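Local coordinates for GGDEF and EAL domain-containing protein (Vibrio cholerae O1 str. 2010EL-1786, PDB 6PWK) that binds cyclic di-GMP as a LapD-type receptor and probably relays its level to the control of large cell-surface adhesins in biofilm formation, at residues V22-N27 / M70-A75; G26-Y31 / A90-Y95; V47-A52 / T94-I99; N80-K85 / E114-C119. All coordinates share one frame; numbering follows the deposited sequence.

All four contacts lie within the GGDEF domain. Interaction 3 pairs strands 45-51 and 96-102 in the middle of the five-stranded sheet. Interactions 1 and 2 start from one loop that leads into helix 28-41 and share Gly26 and Asn27; their centres are about 10 Å apart. Interaction 2 ends on residues shared with interaction 3, about 8 Å between centres, and the two supply Arg28 and Glu96 to the same guanine of cyclic di-GMP. Interactions 1 and 4 use helices 53-80 and 106-118, which pack on the Leu50, Phe97 and Ile99 face. The centres of interactions 3 and 4 are about 13 Å apart, with Ile116 touching Ile99. Along the chain, interaction 3 alternates with both 1 and 4.

Interaction 1: residues V22-N27 / M70-A75; sequences VSHLGN and MVRELA
Val22, Ser23 and Leu25 press against one side of helix 53-80, where the loop entering helix 28-41 folds through an ST turn in the GGDEF domain. In that turn Ser23 OG accepts from Leu25 N; the hydroxyl is also bonded to Asp20, just upstream. The close-packed part is apolar. Val22 CG1 meets Val71 CG1 at 3.7 Å, the two side chains crossing at about a right angle. Ser23 CB settles between Val71 CG1 and the methyl of Ala75, one helical turn further on, and Leu25 brings its CD1 branch to 3.7 Å from Ala75 CB. Phe97 of strand 96-102 touches both Ser23 and Leu25, which makes the loop part of the cover on the sheet.

Toward solvent the contact is looser. His24 lies exposed there, and its CB passes 3.9 Å from Arg72 NE, while its ring leads away from the helix. Arg72 leaves the helix with CG anti to the backbone N (chi1 167°), then bends at chi2 and chi3, which turns the guanidinium back over the loop. From there NE donates to Val22 O at 3.1 Å, with the oxygen about 24° out of the guanidinium plane.

Interaction 2: residues G26-Y31 / A90-Y95; sequences GNRAYY and ARISTY. With C2E (9,9'-[(2R,3R,3aS,5S,7aR,9R,10R,10aS,12S,14aR)-3,5,10,12-tetrahydroxy-5,12-dioxidooctahydro-2H,7H-difuro[3,2-d:3',2'-j][1,3,7,9,2,8]tetraoxadiphosphacyclododecine-2,9-diyl]bis(2-amino-1,9-dihydro-6H-purin-6-one)), chain D.
Arg28 is extended from CG to NE, with CG anti to the backbone N (chi1 -178°), a straight reach that carries its guanidinium past Ile92 to the bound cyclic di-GMP. Tyr31 also has CG anti to N (chi1 -169°), which turns one face of its ring to Ile92. Arg28 NH1 is shared between two acceptors. It donates to Ile92 O at 2.8 Å, lying above that carbonyl's plane, and to O61 of the ligand, also at 2.8 Å. NH2 reaches N71 at 3.0 Å. The arginine thus reads the Hoogsteen edge of one guanine in the GGDEF-domain pocket, to which Asp68 of the second subunit also contributes a bond, and the Ile92 carbonyl helps to fix the guanidinium's rotation. Ile92 CG2 sits over the Tyr31 ring, a CH-pi contact of 3.8 Å to the centroid. The methyl of Ala90 touches Tyr31 CD1 and meets Tyr30 at the ring edge.

Backbones join where Arg91 N donates to Gly26 O at 2.7 Å, nearly straight at 168°. Asn27 follows as N-cap of helix 28-41, its OD1 accepting from Tyr30 N while ND2 is bonded to Ala17 O. Arg91 turns elsewhere, to a salt bridge with Asp20 and a bond to Thr94 O. The contact ties the start of helix 28-41 to the turn between strands 88-90 and 96-102, with Tyr31 reaching Val47 of strand 45-51.

Interaction 3: residues V47-A52 / T94-I99; sequences VAILQA and TYEFGI. With C2E (9,9'-[(2R,3R,3aS,5S,7aR,9R,10R,10aS,12S,14aR)-3,5,10,12-tetrahydroxy-5,12-dioxidooctahydro-2H,7H-difuro[3,2-d:3',2'-j][1,3,7,9,2,8]tetraoxadiphosphacyclododecine-2,9-diyl]bis(2-amino-1,9-dihydro-6H-purin-6-one)), chain D.
Leu50 and Phe97 form a hydrogen-bonded antiparallel pair, Phe97 N donating to Leu50 O at 2.6 Å and Leu50 N to Phe97 O at 2.8 Å. Ala48 and Ile99 repeat the pattern, and Ala52 N closes the series on Tyr95 O at 2.7 Å. In the non-hydrogen-bonded pair with Gln51, on the ligand's face of the sheet, Glu96 holds the Watson-Crick edge of a guanine of cyclic di-GMP: OE1 accepts from N11 at 2.6 Å and OE2 from N21 at 3.2 Å. Its CG stands between the backbone N and the carbonyl carbon (chi1 38°), and the extended chain beyond lifts the carboxylate off the sheet.

The segment Ser93-Phe97 reads STYEF and occupies the place of the GGDEF signature turn, a degenerate version that retains the Glu and Phe. It leads into strand 96-102, next to the central strand 45-51 of the domain's sheet. Ile49 lies beside Glu96, its CD1 3.5 Å from OE2 and 3.8 Å from ligand N21, an apolar contact on one side of the purine's amino group. Gln51 continues this face, but its OE1 is bonded to Lys163 of helix 148-164. On the reverse face Leu50, Phe97 and Ile99 point together; Phe97 packs on Leu74 of helix 53-80, and Ala48 CB lies 4.2 Å from Ile99 CB.

Interaction 4: residues N80-K85 / E114-C119; sequences NSITIK and ESIITC
Ser115 OG, whose single proton is within reach of two carbonyls one turn back in helix 106-118, those of Val112 and Ile111, is the polar atom on which Ile82 rests. Ile82 CG1 lies 3.6 Å from Ser115 OG, and Ile82 CG2 lies 3.9 Å from Ser115 OG. With chi1 at 61°, that hydroxyl is folded back toward its own helix, and the isoleucine meets it by packing alone. No hydrogen bond crosses this contact. Across from it, Ser81 OG is likewise bonded within its own part of the chain, to Arg77 O, and comes 3.4 Å from Cys119 SG.

Ile82 belongs to the turn after helix 53-80, in the connection that leads to edge strand 88-90 of the GGDEF domain's sheet. Its backbone adopts a left-handed conformation (phi 60°, psi 57°), and its side chain points to helix 106-118. There CD1 meets Ile116 CG1 at 3.6 Å with the two side chains crossing at about a right angle; Cys119 CB is further off at 4.4 Å. Val112 also touches Ile82 along the same helix. Ile116 is the buried member of the group and carries the packing inward, its CD1 lying 3.6 Å from Ile99 CD1 and its CG2 4.1 Å from Leu50 CD2.

Interaction 1: residues V22-N27 / M70-A75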
# COMPACT_ATOMS: atom_id res chain seq x y z
N VAL A 22 -20.14 -4.58 -9.31
CA VAL A 22 -19.77 -3.23 -9.74
C VAL A 22 -19.91 -3.09 -11.25
O VAL A 22 -20.68 -2.25 -11.75
CB VAL A 22 -18.34 -2.89 -9.28
CG1 VAL A 22 -18.02 -1.43 -9.57
CG2 VAL A 22 -18.17 -3.19 -7.80
N SER A 23 -19.17 -3.90 -12.01
CA SER A 23 -19.16 -3.78 -13.46
C SER A 23 -20.40 -4.37 -14.12
O SER A 23 -20.65 -4.07 -15.29
CB SER A 23 -17.91 -4.46 -14.03
OG SER A 23 -17.92 -5.85 -13.75
N HIS A 24 -21.16 -5.19 -13.40
CA HIS A 24 -22.26 -5.96 -13.98
C HIS A 24 -21.79 -6.82 -15.15
O HIS A 24 -22.54 -7.11 -16.08
CB HIS A 24 -23.42 -5.06 -14.41
CG HIS A 24 -24.74 -5.76 -14.47
ND1 HIS A 24 -25.46 -6.08 -13.34
CD2 HIS A 24 -25.46 -6.21 -15.52
CE1 HIS A 24 -26.58 -6.70 -13.70
NE2 HIS A 24 -26.60 -6.79 -15.02
N LEU A 25 -20.52 -7.23 -15.11
CA LEU A 25 -19.94 -8.19 -16.03
C LEU A 25 -19.63 -9.47 -15.28
O LEU A 25 -19.82 -9.57 -14.07
CB LEU A 25 -18.67 -7.61 -16.68
CG LEU A 25 -18.82 -6.45 -17.66
CD1 LEU A 25 -17.45 -5.91 -18.04
CD2 LEU A 25 -19.58 -6.89 -18.89
N GLY A 26 -19.15 -10.47 -16.01
CA GLY A 26 -18.68 -11.68 -15.36
C GLY A 26 -17.49 -11.39 -14.47
O GLY A 26 -16.68 -10.50 -14.75
N ASN A 27 -17.40 -12.12 -13.37
CA ASN A 27 -16.27 -11.95 -12.46
C ASN A 27 -15.10 -12.81 -12.94
O ASN A 27 -15.11 -13.34 -14.06
CB ASN A 27 -16.68 -12.27 -11.02
CG ASN A 27 -17.18 -13.70 -10.85
OD1 ASN A 27 -17.11 -14.51 -11.77
ND2 ASN A 27 -17.67 -14.00 -9.66
N MET A 70 -17.34 4.72 -12.68
CA MET A 70 -16.52 4.66 -13.89
C MET A 70 -16.31 3.22 -14.34
O MET A 70 -16.26 2.94 -15.54
CB MET A 70 -15.17 5.35 -13.65
CG MET A 70 -14.31 5.46 -14.89
SD MET A 70 -15.17 6.32 -16.22
CE MET A 70 -14.19 7.81 -16.34
N VAL A 71 -16.18 2.29 -13.39
CA VAL A 71 -16.09 0.88 -13.73
C VAL A 71 -17.36 0.44 -14.45
O VAL A 71 -17.31 -0.25 -15.48
CB VAL A 71 -15.84 0.03 -12.47
CG1 VAL A 71 -16.07 -1.44 -12.77
CG2 VAL A 71 -14.43 0.26 -11.96
N ARG A 72 -18.52 0.83 -13.92
CA ARG A 72 -19.79 0.51 -14.58
C ARG A 72 -19.88 1.17 -15.95
O ARG A 72 -20.32 0.54 -16.92
CB ARG A 72 -20.96 0.95 -13.70
CG ARG A 72 -22.30 0.95 -14.41
CD ARG A 72 -22.74 -0.46 -14.78
NE ARG A 72 -22.96 -1.29 -13.61
CZ ARG A 72 -24.07 -1.29 -12.89
NH1 ARG A 72 -25.07 -0.48 -13.22
NH2 ARG A 72 -24.18 -2.08 -11.84
N GLU A 73 -19.46 2.44 -16.05
CA GLU A 73 -19.50 3.14 -17.33
C GLU A 73 -18.64 2.43 -18.37
O GLU A 73 -19.12 2.09 -19.46
CB GLU A 73 -19.06 4.59 -17.15
CG GLU A 73 -19.02 5.40 -18.44
CD GLU A 73 -20.38 5.92 -18.87
OE1 GLU A 73 -21.39 5.22 -18.67
OE2 GLU A 73 -20.44 7.05 -19.42
N LEU A 74 -17.37 2.18 -18.04
CA LEU A 74 -16.50 1.45 -18.96
C LEU A 74 -17.08 0.08 -19.28
O LEU A 74 -17.02 -0.37 -20.43
CB LEU A 74 -15.10 1.32 -18.37
CG LEU A 74 -14.10 0.44 -19.12
CD1 LEU A 74 -13.99 0.85 -20.58
CD2 LEU A 74 -12.74 0.50 -18.45
N ALA A 75 -17.65 -0.60 -18.28
CA ALA A 75 -18.27 -1.89 -18.53
C ALA A 75 -19.48 -1.76 -19.44
O ALA A 75 -19.62 -2.51 -20.42
CB ALA A 75 -18.67 -2.54 -17.20

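Interaction 2: residues G26-Y31 / A90-Y95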
# COMPACT_ATOMS: atom_id res chain seq x y z
N GLY A 26 -19.15 -10.47 -16.01
CA GLY A 26 -18.68 -11.68 -15.36
C GLY A 26 -17.49 -11.39 -14.47
O GLY A 26 -16.68 -10.50 -14.75
N ASN A 27 -17.40 -12.12 -13.37
CA ASN A 27 -16.27 -11.95 -12.46
C ASN A 27 -15.10 -12.81 -12.94
O ASN A 27 -15.11 -13.34 -14.06
CB ASN A 27 -16.68 -12.27 -11.02
CG ASN A 27 -17.18 -13.70 -10.85
OD1 ASN A 27 -17.11 -14.51 -11.77
ND2 ASN A 27 -17.67 -14.00 -9.66
N ARG A 28 -14.08 -12.95 -12.10
CA ARG A 28 -12.90 -13.71 -12.51
C ARG A 28 -13.22 -15.19 -12.66
O ARG A 28 -12.74 -15.83 -13.60
CB ARG A 28 -11.77 -13.50 -11.49
CG ARG A 28 -10.48 -14.21 -11.84
CD ARG A 28 -9.41 -13.97 -10.79
NE ARG A 28 -8.15 -14.61 -11.16
CZ ARG A 28 -7.24 -14.07 -11.96
NH1 ARG A 28 -7.46 -12.87 -12.49
NH2 ARG A 28 -6.12 -14.72 -12.24
N ALA A 29 -14.02 -15.74 -11.75
CA ALA A 29 -14.37 -17.16 -11.84
C ALA A 29 -15.18 -17.45 -13.10
O ALA A 29 -15.01 -18.50 -13.73
CB ALA A 29 -15.14 -17.59 -10.60
N TYR A 30 -16.07 -16.53 -13.49
CA TYR A 30 -16.78 -16.67 -14.75
C TYR A 30 -15.81 -16.69 -15.92
O TYR A 30 -15.99 -17.47 -16.87
CB TYR A 30 -17.79 -15.52 -14.91
CG TYR A 30 -18.27 -15.29 -16.33
CD1 TYR A 30 -19.38 -15.96 -16.82
CD2 TYR A 30 -17.62 -14.40 -17.17
CE1 TYR A 30 -19.83 -15.75 -18.11
CE2 TYR A 30 -18.06 -14.18 -18.46
CZ TYR A 30 -19.16 -14.86 -18.93
OH TYR A 30 -19.60 -14.65 -20.22
N TYR A 31 -14.77 -15.86 -15.87
CA TYR A 31 -13.83 -15.79 -16.98
C TYR A 31 -13.06 -17.09 -17.14
O TYR A 31 -12.87 -17.58 -18.26
CB TYR A 31 -12.87 -14.62 -16.76
CG TYR A 31 -12.02 -14.32 -17.97
CD1 TYR A 31 -12.55 -13.60 -19.04
CD2 TYR A 31 -10.71 -14.76 -18.06
CE1 TYR A 31 -11.79 -13.33 -20.15
CE2 TYR A 31 -9.94 -14.49 -19.17
CZ TYR A 31 -10.49 -13.77 -20.21
OH TYR A 31 -9.74 -13.49 -21.32
N ALA A 90 -15.44 -10.12 -19.09
CA ALA A 90 -15.42 -10.30 -17.65
C ALA A 90 -14.45 -9.31 -17.02
O ALA A 90 -13.57 -8.75 -17.68
CB ALA A 90 -15.04 -11.73 -17.27
N ARG A 91 -14.63 -9.11 -15.72
CA ARG A 91 -13.73 -8.27 -14.91
C ARG A 91 -12.85 -9.22 -14.11
O ARG A 91 -13.24 -9.70 -13.05
CB ARG A 91 -14.53 -7.33 -14.02
CG ARG A 91 -13.69 -6.32 -13.27
CD ARG A 91 -14.54 -5.51 -12.31
NE ARG A 91 -13.74 -4.63 -11.47
CZ ARG A 91 -14.17 -4.08 -10.34
NH1 ARG A 91 -15.40 -4.34 -9.91
NH2 ARG A 91 -13.38 -3.28 -9.64
N ILE A 92 -11.64 -9.48 -14.62
CA ILE A 92 -10.79 -10.51 -14.05
C ILE A 92 -9.98 -10.02 -12.85
O ILE A 92 -9.42 -10.84 -12.11
CB ILE A 92 -9.84 -11.08 -15.12
CG1 ILE A 92 -8.81 -10.02 -15.53
CG2 ILE A 92 -10.63 -11.54 -16.33
CD1 ILE A 92 -7.90 -10.48 -16.64
N SER A 93 -9.89 -8.71 -12.66
CA SER A 93 -9.19 -8.15 -11.51
C SER A 93 -9.76 -6.76 -11.24
O SER A 93 -10.74 -6.35 -11.85
CB SER A 93 -7.67 -8.12 -11.74
OG SER A 93 -7.16 -6.81 -11.58
N THR A 94 -9.12 -6.04 -10.32
CA THR A 94 -9.66 -4.75 -9.89
C THR A 94 -9.70 -3.75 -11.04
O THR A 94 -10.69 -3.04 -11.23
CB THR A 94 -8.84 -4.20 -8.72
OG1 THR A 94 -8.77 -5.18 -7.68
CG2 THR A 94 -9.47 -2.93 -8.17
N TYR A 95 -8.62 -3.67 -11.82
CA TYR A 95 -8.48 -2.63 -12.83
C TYR A 95 -8.29 -3.17 -14.24
O TYR A 95 -7.99 -2.39 -15.15
CB TYR A 95 -7.32 -1.70 -12.47
CG TYR A 95 -7.43 -1.10 -11.09
CD1 TYR A 95 -8.48 -0.26 -10.75
CD2 TYR A 95 -6.47 -1.37 -10.12
CE1 TYR A 95 -8.58 0.29 -9.49
CE2 TYR A 95 -6.56 -0.83 -8.86
CZ TYR A 95 -7.61 0.01 -8.55
OH TYR A 95 -7.71 0.55 -7.29
P1 C2E D . 2.27 -15.16 -11.75
O2P C2E D . 1.94 -13.90 -10.99
O1P C2E D . 3.70 -15.42 -11.41
O5' C2E D . 1.53 -16.50 -11.17
C5' C2E D . 2.09 -17.75 -11.40
C4' C2E D . 1.08 -18.70 -10.72
O4' C2E D . 1.02 -18.40 -9.45
C3' C2E D . -0.30 -18.25 -11.21
O3' C2E D . -0.67 -18.87 -12.35
C2' C2E D . -1.25 -18.60 -10.05
O2' C2E D . -1.89 -19.93 -10.28
C1' C2E D . -0.49 -18.73 -8.99
N9 C2E D . -0.93 -17.93 -7.87
C8 C2E D . -0.43 -16.78 -8.38
N7 C2E D . -0.73 -15.81 -7.48
C5 C2E D . -1.38 -16.35 -6.45
C6 C2E D . -1.98 -15.80 -5.14
O6 C2E D . -1.92 -14.65 -4.85
N1 C2E D . -2.65 -16.67 -4.20
C2 C2E D . -2.77 -18.08 -4.49
N2 C2E D . -3.42 -19.05 -3.62
N3 C2E D . -2.20 -18.57 -5.73
C4 C2E D . -1.50 -17.68 -6.70
P11 C2E D . -2.02 -18.17 -13.04
O21 C2E D . -3.18 -17.79 -12.15
O11 C2E D . -2.60 -19.23 -13.94
O5A C2E D . -1.40 -17.03 -14.06
C5A C2E D . -0.07 -17.20 -14.46
C4A C2E D . 0.41 -15.94 -15.06
O4A C2E D . -0.54 -15.37 -15.76
C3A C2E D . 0.79 -14.88 -13.81
O3A C2E D . 2.22 -15.02 -13.40
C2A C2E D . 0.62 -13.76 -14.26
O2A C2E D . 1.87 -13.31 -14.96
C1A C2E D . -0.61 -13.93 -15.31
N91 C2E D . -1.78 -13.65 -14.76
C81 C2E D . -2.63 -14.47 -14.11
N71 C2E D . -3.68 -13.72 -13.75
C51 C2E D . -3.48 -12.47 -14.17
C61 C2E D . -4.32 -11.20 -14.06
O61 C2E D . -5.35 -11.26 -13.51
N11 C2E D . -3.87 -9.95 -14.61
C21 C2E D . -2.60 -9.89 -15.29
N21 C2E D . -2.14 -8.63 -15.85
N31 C2E D . -1.81 -11.11 -15.39
C41 C2E D . -2.28 -12.41 -14.81

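Interaction 3: residues V47-A52 / T94-I99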
# COMPACT_ATOMS: atom_id res chain seq x y z
N VAL A 47 -7.79 -13.84 -27.43
CA VAL A 47 -8.07 -13.45 -26.05
C VAL A 47 -7.38 -12.11 -25.81
O VAL A 47 -6.32 -11.82 -26.37
CB VAL A 47 -7.59 -14.55 -25.06
CG1 VAL A 47 -6.14 -14.35 -24.66
CG2 VAL A 47 -8.50 -14.61 -23.86
N ALA A 48 -8.01 -11.27 -24.98
CA ALA A 48 -7.55 -9.91 -24.80
C ALA A 48 -7.75 -9.47 -23.35
O ALA A 48 -8.63 -9.98 -22.65
CB ALA A 48 -8.27 -8.93 -25.74
N ILE A 49 -6.93 -8.52 -22.92
CA ILE A 49 -7.02 -7.94 -21.59
C ILE A 49 -6.90 -6.43 -21.71
O ILE A 49 -6.04 -5.92 -22.44
CB ILE A 49 -5.95 -8.51 -20.63
CG1 ILE A 49 -6.14 -7.96 -19.22
CG2 ILE A 49 -4.54 -8.21 -21.14
CD1 ILE A 49 -5.18 -8.54 -18.20
N LEU A 50 -7.77 -5.71 -21.01
CA LEU A 50 -7.79 -4.25 -21.01
C LEU A 50 -7.64 -3.76 -19.58
O LEU A 50 -8.44 -4.13 -18.72
CB LEU A 50 -9.09 -3.72 -21.63
CG LEU A 50 -9.32 -2.22 -21.50
CD1 LEU A 50 -8.35 -1.45 -22.37
CD2 LEU A 50 -10.76 -1.86 -21.84
N GLN A 51 -6.63 -2.94 -19.34
CA GLN A 51 -6.38 -2.38 -18.01
C GLN A 51 -6.72 -0.90 -18.00
O GLN A 51 -6.21 -0.14 -18.83
CB GLN A 51 -4.93 -2.59 -17.57
CG GLN A 51 -4.61 -1.89 -16.26
CD GLN A 51 -3.23 -2.20 -15.75
OE1 GLN A 51 -2.51 -3.02 -16.33
NE2 GLN A 51 -2.84 -1.55 -14.66
N ALA A 52 -7.56 -0.49 -17.05
CA ALA A 52 -7.97 0.90 -16.91
C ALA A 52 -7.24 1.50 -15.72
O ALA A 52 -7.74 1.55 -14.59
CB ALA A 52 -9.49 0.99 -16.75
N THR A 94 -9.12 -6.04 -10.32
CA THR A 94 -9.66 -4.75 -9.89
C THR A 94 -9.70 -3.75 -11.04
O THR A 94 -10.69 -3.04 -11.23
CB THR A 94 -8.84 -4.20 -8.72
OG1 THR A 94 -8.77 -5.18 -7.68
CG2 THR A 94 -9.47 -2.93 -8.17
N TYR A 95 -8.62 -3.67 -11.82
CA TYR A 95 -8.48 -2.63 -12.83
C TYR A 95 -8.29 -3.17 -14.24
O TYR A 95 -7.99 -2.39 -15.15
CB TYR A 95 -7.32 -1.70 -12.47
CG TYR A 95 -7.43 -1.10 -11.09
CD1 TYR A 95 -8.48 -0.26 -10.75
CD2 TYR A 95 -6.47 -1.37 -10.12
CE1 TYR A 95 -8.58 0.29 -9.49
CE2 TYR A 95 -6.56 -0.83 -8.86
CZ TYR A 95 -7.61 0.01 -8.55
OH TYR A 95 -7.71 0.55 -7.29
N GLU A 96 -8.46 -4.47 -14.46
CA GLU A 96 -8.30 -5.04 -15.79
C GLU A 96 -9.48 -5.93 -16.14
O GLU A 96 -10.03 -6.63 -15.28
CB GLU A 96 -6.98 -5.81 -15.93
CG GLU A 96 -6.58 -6.61 -14.71
CD GLU A 96 -5.10 -6.90 -14.67
OE1 GLU A 96 -4.66 -7.63 -13.76
OE2 GLU A 96 -4.36 -6.41 -15.55
N PHE A 97 -9.86 -5.91 -17.41
CA PHE A 97 -10.97 -6.69 -17.94
C PHE A 97 -10.45 -7.75 -18.89
O PHE A 97 -9.51 -7.51 -19.66
CB PHE A 97 -11.97 -5.79 -18.67
CG PHE A 97 -12.68 -4.81 -17.78
CD1 PHE A 97 -13.86 -5.17 -17.16
CD2 PHE A 97 -12.17 -3.54 -17.58
CE1 PHE A 97 -14.52 -4.27 -16.34
CE2 PHE A 97 -12.83 -2.64 -16.76
CZ PHE A 97 -14.00 -3.01 -16.14
N GLY A 98 -11.06 -8.93 -18.84
CA GLY A 98 -10.73 -10.03 -19.73
C GLY A 98 -11.77 -10.19 -20.83
O GLY A 98 -12.96 -9.96 -20.61
N ILE A 99 -11.30 -10.58 -22.01
CA ILE A 99 -12.16 -10.71 -23.19
C ILE A 99 -11.77 -11.97 -23.94
O ILE A 99 -10.58 -12.21 -24.19
CB ILE A 99 -12.05 -9.47 -24.10
CG1 ILE A 99 -12.57 -8.23 -23.38
CG2 ILE A 99 -12.83 -9.69 -25.39
CD1 ILE A 99 -12.13 -6.93 -24.00
P1 C2E D . 2.27 -15.16 -11.75
O2P C2E D . 1.94 -13.90 -10.99
O1P C2E D . 3.70 -15.42 -11.41
O5' C2E D . 1.53 -16.50 -11.17
C5' C2E D . 2.09 -17.75 -11.40
C4' C2E D . 1.08 -18.70 -10.72
O4' C2E D . 1.02 -18.40 -9.45
C3' C2E D . -0.30 -18.25 -11.21
O3' C2E D . -0.67 -18.87 -12.35
C2' C2E D . -1.25 -18.60 -10.05
O2' C2E D . -1.89 -19.93 -10.28
C1' C2E D . -0.49 -18.73 -8.99
N9 C2E D . -0.93 -17.93 -7.87
C8 C2E D . -0.43 -16.78 -8.38
N7 C2E D . -0.73 -15.81 -7.48
C5 C2E D . -1.38 -16.35 -6.45
C6 C2E D . -1.98 -15.80 -5.14
O6 C2E D . -1.92 -14.65 -4.85
N1 C2E D . -2.65 -16.67 -4.20
C2 C2E D . -2.77 -18.08 -4.49
N2 C2E D . -3.42 -19.05 -3.62
N3 C2E D . -2.20 -18.57 -5.73
C4 C2E D . -1.50 -17.68 -6.70
P11 C2E D . -2.02 -18.17 -13.04
O21 C2E D . -3.18 -17.79 -12.15
O11 C2E D . -2.60 -19.23 -13.94
O5A C2E D . -1.40 -17.03 -14.06
C5A C2E D . -0.07 -17.20 -14.46
C4A C2E D . 0.41 -15.94 -15.06
O4A C2E D . -0.54 -15.37 -15.76
C3A C2E D . 0.79 -14.88 -13.81
O3A C2E D . 2.22 -15.02 -13.40
C2A C2E D . 0.62 -13.76 -14.26
O2A C2E D . 1.87 -13.31 -14.96
C1A C2E D . -0.61 -13.93 -15.31
N91 C2E D . -1.78 -13.65 -14.76
C81 C2E D . -2.63 -14.47 -14.11
N71 C2E D . -3.68 -13.72 -13.75
C51 C2E D . -3.48 -12.47 -14.17
C61 C2E D . -4.32 -11.20 -14.06
O61 C2E D . -5.35 -11.26 -13.51
N11 C2E D . -3.87 -9.95 -14.61
C21 C2E D . -2.60 -9.89 -15.29
N21 C2E D . -2.14 -8.63 -15.85
N31 C2E D . -1.81 -11.11 -15.39
C41 C2E D . -2.28 -12.41 -14.81

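Interaction 4: residues N80-K85 / E114-C119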
# COMPACT_ATOMS: atom_id res chain seq x y z
N ASN A 80 -21.98 -3.04 -24.45
CA ASN A 80 -22.99 -2.68 -25.44
C ASN A 80 -22.39 -2.50 -26.82
O ASN A 80 -23.09 -2.65 -27.83
CB ASN A 80 -23.74 -1.42 -25.00
CG ASN A 80 -25.22 -1.66 -24.77
OD1 ASN A 80 -25.61 -2.23 -23.75
ND2 ASN A 80 -26.04 -1.25 -25.73
N SER A 81 -21.10 -2.18 -26.89
CA SER A 81 -20.37 -2.19 -28.14
C SER A 81 -19.73 -3.56 -28.34
O SER A 81 -19.65 -4.38 -27.42
CB SER A 81 -19.29 -1.11 -28.15
OG SER A 81 -19.82 0.15 -27.81
N ILE A 82 -19.29 -3.81 -29.58
CA ILE A 82 -18.44 -4.96 -29.89
C ILE A 82 -19.16 -6.26 -29.54
O ILE A 82 -18.64 -7.08 -28.77
CB ILE A 82 -17.09 -4.84 -29.17
CG1 ILE A 82 -16.56 -3.40 -29.26
CG2 ILE A 82 -16.06 -5.77 -29.77
CD1 ILE A 82 -15.66 -3.01 -28.13
N THR A 83 -20.34 -6.47 -30.12
CA THR A 83 -21.16 -7.65 -29.84
C THR A 83 -20.96 -8.67 -30.96
O THR A 83 -21.33 -8.41 -32.11
CB THR A 83 -22.64 -7.28 -29.71
OG1 THR A 83 -23.14 -6.85 -30.98
CG2 THR A 83 -22.82 -6.17 -28.69
N ILE A 84 -20.36 -9.81 -30.62
CA ILE A 84 -20.15 -10.92 -31.54
C ILE A 84 -20.52 -12.21 -30.82
O ILE A 84 -20.77 -12.22 -29.61
CB ILE A 84 -18.68 -10.95 -32.07
CG1 ILE A 84 -18.26 -9.58 -32.59
CG2 ILE A 84 -18.50 -11.96 -33.21
CD1 ILE A 84 -16.94 -9.57 -33.32
N LYS A 85 -20.60 -13.30 -31.58
CA LYS A 85 -20.98 -14.59 -31.02
C LYS A 85 -19.92 -15.10 -30.04
O LYS A 85 -18.72 -14.87 -30.21
CB LYS A 85 -21.17 -15.61 -32.13
CG LYS A 85 -21.97 -15.10 -33.31
CD LYS A 85 -21.85 -16.04 -34.50
CE LYS A 85 -22.61 -15.52 -35.70
NZ LYS A 85 -22.43 -16.39 -36.90
N GLU A 114 -9.17 -2.76 -32.12
CA GLU A 114 -9.24 -1.37 -32.55
C GLU A 114 -10.56 -0.74 -32.12
O GLU A 114 -10.59 0.43 -31.72
CB GLU A 114 -9.08 -1.28 -34.07
CG GLU A 114 -8.24 -0.10 -34.53
CD GLU A 114 -6.76 -0.32 -34.28
OE1 GLU A 114 -6.22 -1.36 -34.72
OE2 GLU A 114 -6.13 0.55 -33.63
N SER A 115 -11.65 -1.50 -32.19
CA SER A 115 -12.95 -0.98 -31.77
C SER A 115 -13.02 -0.80 -30.26
O SER A 115 -13.72 0.09 -29.78
CB SER A 115 -14.07 -1.90 -32.25
OG SER A 115 -13.93 -3.20 -31.69
N ILE A 116 -12.31 -1.64 -29.50
CA ILE A 116 -12.29 -1.49 -28.05
C ILE A 116 -11.71 -0.14 -27.67
O ILE A 116 -12.30 0.62 -26.88
CB ILE A 116 -11.51 -2.64 -27.39
CG1 ILE A 116 -12.28 -3.95 -27.51
CG2 ILE A 116 -11.23 -2.33 -25.93
CD1 ILE A 116 -11.51 -5.15 -27.02
N ILE A 117 -10.54 0.20 -28.23
CA ILE A 117 -9.84 1.41 -27.83
C ILE A 117 -10.65 2.65 -28.20
O ILE A 117 -10.82 3.56 -27.38
CB ILE A 117 -8.44 1.44 -28.47
CG1 ILE A 117 -7.63 0.24 -27.99
CG2 ILE A 117 -7.73 2.74 -28.13
CD1 ILE A 117 -6.54 -0.17 -28.94
N THR A 118 -11.15 2.71 -29.44
CA THR A 118 -11.99 3.83 -29.84
C THR A 118 -13.25 3.91 -28.98
O THR A 118 -13.80 5.00 -28.80
CB THR A 118 -12.36 3.70 -31.33
OG1 THR A 118 -11.16 3.53 -32.10
CG2 THR A 118 -13.09 4.95 -31.81
N CYS A 119 -13.69 2.78 -28.44
CA CYS A 119 -14.83 2.76 -27.54
C CYS A 119 -14.51 3.34 -26.16
O CYS A 119 -15.44 3.62 -25.40
CB CYS A 119 -15.35 1.32 -27.39
SG CYS A 119 -16.85 1.13 -26.40